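Sister chromatid cohesion protein 2 (Saccharomyces cerevisiae, PDB 4XDN) forms with Scc4 the loader complex required for stable association of cohesin with chromatin, and so serves sister chromatid cohesion. Local coordinates at residues 124-129 / 135-140. Numbering follows the deposited sequence.
Sequences NFLEGL and SVLSTH
L137 meets L126 and L129 through a single methyl group, an example of how a short loop can be packed onto the helix that follows it largely by hydrophobic contact. Along L137 from the backbone outward, CB leaves the helix on the side of the loop, CG stands anti to the backbone N (chi1 -177°), and CD2 continues the chain nearly anti to CA, pointing at the loop. CD2, rather than CD1, does the touching: it lies 3.5 Å from L126 CD1 and 3.9 Å from L126 CD2, the two leucines approaching tip to tip. L129 comes to the same methyl from another direction, its side chain crossing that of L137 at about a right angle, with CD1 4.1 Å from L137 CD2. No hydrogen bond joins the two segments, though Q134 NE2, from the preceding turn of the helix, makes a weak one to L129 O.

Polar bonds within each segment shape the backbones instead. N124 OD1 accepts from L126 N in a nearly straight bond of 3.2 Å (172°), and L129 N bonds to L126 O across a type II turn that has G128 at its positive-phi position. At the end of the helix, V136 O receives both H140 N and H140 ND1; the ring nitrogen lies 2.7 Å from that oxygen, in the carbonyl plane on a lone pair. The other protein chain packs against L126 and L129 as well, consistent with this N-terminal region being sufficient for binding Scc4. The arrangement is that of an Asx turn and a type I turn running into a type II turn, folded back on helix 131-139 within an extended, partner-bound chain.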
loop_
_atom_site.group_PDB
_atom_site.type_symbol
_atom_site.label_atom_id
_atom_site.label_comp_id
_atom_site.label_asym_id
_atom_site.label_seq_id
_atom_site.Cartn_x
_atom_site.Cartn_y
_atom_site.Cartn_z
ATOM N N ASN B 124 -8.354 17.054 -33.222
ATOM C CA ASN B 124 -9.746 16.744 -33.502
ATOM C C ASN B 124 -9.842 15.254 -33.549
ATOM O O ASN B 124 -9.157 14.617 -34.322
ATOM C CB ASN B 124 -10.212 17.313 -34.837
ATOM C CG ASN B 124 -11.721 17.298 -34.973
ATOM O OD1 ASN B 124 -12.368 16.359 -34.564
ATOM N ND2 ASN B 124 -12.281 18.354 -35.536
ATOM N N PHE B 125 -10.697 14.711 -32.711
ATOM C CA PHE B 125 -10.746 13.299 -32.476
ATOM C C PHE B 125 -11.457 12.507 -33.547
ATOM O O PHE B 125 -11.438 11.303 -33.508
ATOM C CB PHE B 125 -11.347 13.040 -31.099
ATOM C CG PHE B 125 -10.476 13.519 -29.981
ATOM C CD1 PHE B 125 -9.120 13.626 -30.154
ATOM C CD2 PHE B 125 -11.004 13.861 -28.784
ATOM C CE1 PHE B 125 -8.315 14.067 -29.141
ATOM C CE2 PHE B 125 -10.203 14.294 -27.761
ATOM C CZ PHE B 125 -8.863 14.408 -27.940
ATOM N N LEU B 126 -12.051 13.167 -34.518
ATOM C CA LEU B 126 -12.693 12.460 -35.603
ATOM C C LEU B 126 -11.722 12.050 -36.671
ATOM O O LEU B 126 -11.930 11.141 -37.431
ATOM C CB LEU B 126 -13.759 13.341 -36.211
ATOM C CG LEU B 126 -14.954 13.681 -35.305
ATOM C CD1 LEU B 126 -16.246 13.481 -36.058
ATOM C CD2 LEU B 126 -14.983 12.932 -33.990
ATOM N N GLU B 127 -10.634 12.756 -36.709
ATOM C CA GLU B 127 -9.543 12.447 -37.622
ATOM C C GLU B 127 -9.095 11.001 -37.437
ATOM O O GLU B 127 -8.711 10.598 -36.338
ATOM C CB GLU B 127 -8.374 13.407 -37.390
ATOM C CG GLU B 127 -7.147 13.132 -38.243
ATOM C CD GLU B 127 -5.997 14.061 -37.910
ATOM O OE1 GLU B 127 -4.830 13.631 -38.029
ATOM O OE2 GLU B 127 -6.259 15.221 -37.528
ATOM N N GLY B 128 -9.151 10.226 -38.517
ATOM C CA GLY B 128 -8.787 8.821 -38.477
ATOM C C GLY B 128 -9.999 7.912 -38.565
ATOM O O GLY B 128 -9.867 6.717 -38.834
ATOM N N LEU B 129 -11.183 8.468 -38.327
ATOM C CA LEU B 129 -12.415 7.705 -38.481
ATOM C C LEU B 129 -12.712 7.494 -39.954
ATOM O O LEU B 129 -12.495 8.387 -40.774
ATOM C CB LEU B 129 -13.598 8.410 -37.812
ATOM C CG LEU B 129 -13.725 8.313 -36.290
ATOM C CD1 LEU B 129 -14.936 9.105 -35.824
ATOM C CD2 LEU B 129 -13.832 6.864 -35.834
ATOM N N SER B 135 -19.928 9.659 -41.095
ATOM C CA SER B 135 -21.269 9.965 -41.582
ATOM C C SER B 135 -22.344 9.605 -40.562
ATOM O O SER B 135 -23.231 10.407 -40.279
ATOM C CB SER B 135 -21.537 9.230 -42.893
ATOM O OG SER B 135 -22.813 9.569 -43.403
ATOM N N VAL B 136 -22.261 8.397 -40.017
ATOM C CA VAL B 136 -23.226 7.935 -39.022
ATOM C C VAL B 136 -23.135 8.791 -37.760
ATOM O O VAL B 136 -24.142 9.054 -37.100
ATOM C CB VAL B 136 -22.996 6.443 -38.671
ATOM C CG1 VAL B 136 -23.903 5.985 -37.527
ATOM C CG2 VAL B 136 -23.220 5.574 -39.895
ATOM N N LEU B 137 -21.928 9.235 -37.436
ATOM C CA LEU B 137 -21.720 10.079 -36.267
ATOM C C LEU B 137 -22.406 11.434 -36.448
ATOM O O LEU B 137 -23.017 11.954 -35.514
ATOM C CB LEU B 137 -20.223 10.260 -36.005
ATOM C CG LEU B 137 -19.805 11.054 -34.764
ATOM C CD1 LEU B 137 -20.452 10.508 -33.507
ATOM C CD2 LEU B 137 -18.292 11.034 -34.615
ATOM N N SER B 138 -22.318 11.994 -37.653
ATOM C CA SER B 138 -22.901 13.306 -37.939
ATOM C C SER B 138 -24.423 13.249 -38.012
ATOM O O SER B 138 -25.109 14.172 -37.572
ATOM C CB SER B 138 -22.352 13.864 -39.253
ATOM O OG SER B 138 -20.943 13.987 -39.208
ATOM N N THR B 139 -24.943 12.167 -38.583
ATOM C CA THR B 139 -26.384 11.989 -38.725
ATOM C C THR B 139 -27.057 11.916 -37.362
ATOM O O THR B 139 -28.186 12.377 -37.194
ATOM C CB THR B 139 -26.713 10.713 -39.526
ATOM O OG1 THR B 139 -26.199 10.839 -40.858
ATOM C CG2 THR B 139 -28.222 10.477 -39.594
ATOM N N HIS B 140 -26.357 11.335 -36.393
ATOM C CA HIS B 140 -26.894 11.154 -35.050
ATOM C C HIS B 140 -26.134 12.015 -34.048
ATOM O O HIS B 140 -25.612 11.514 -33.053
ATOM C CB HIS B 140 -26.828 9.680 -34.651
ATOM C CG HIS B 140 -27.436 8.758 -35.662
ATOM N ND1 HIS B 140 -26.799 8.416 -36.835
ATOM C CD2 HIS B 140 -28.628 8.116 -35.679
ATOM C CE1 HIS B 140 -27.570 7.597 -37.530
ATOM N NE2 HIS B 140 -28.685 7.400 -36.850
#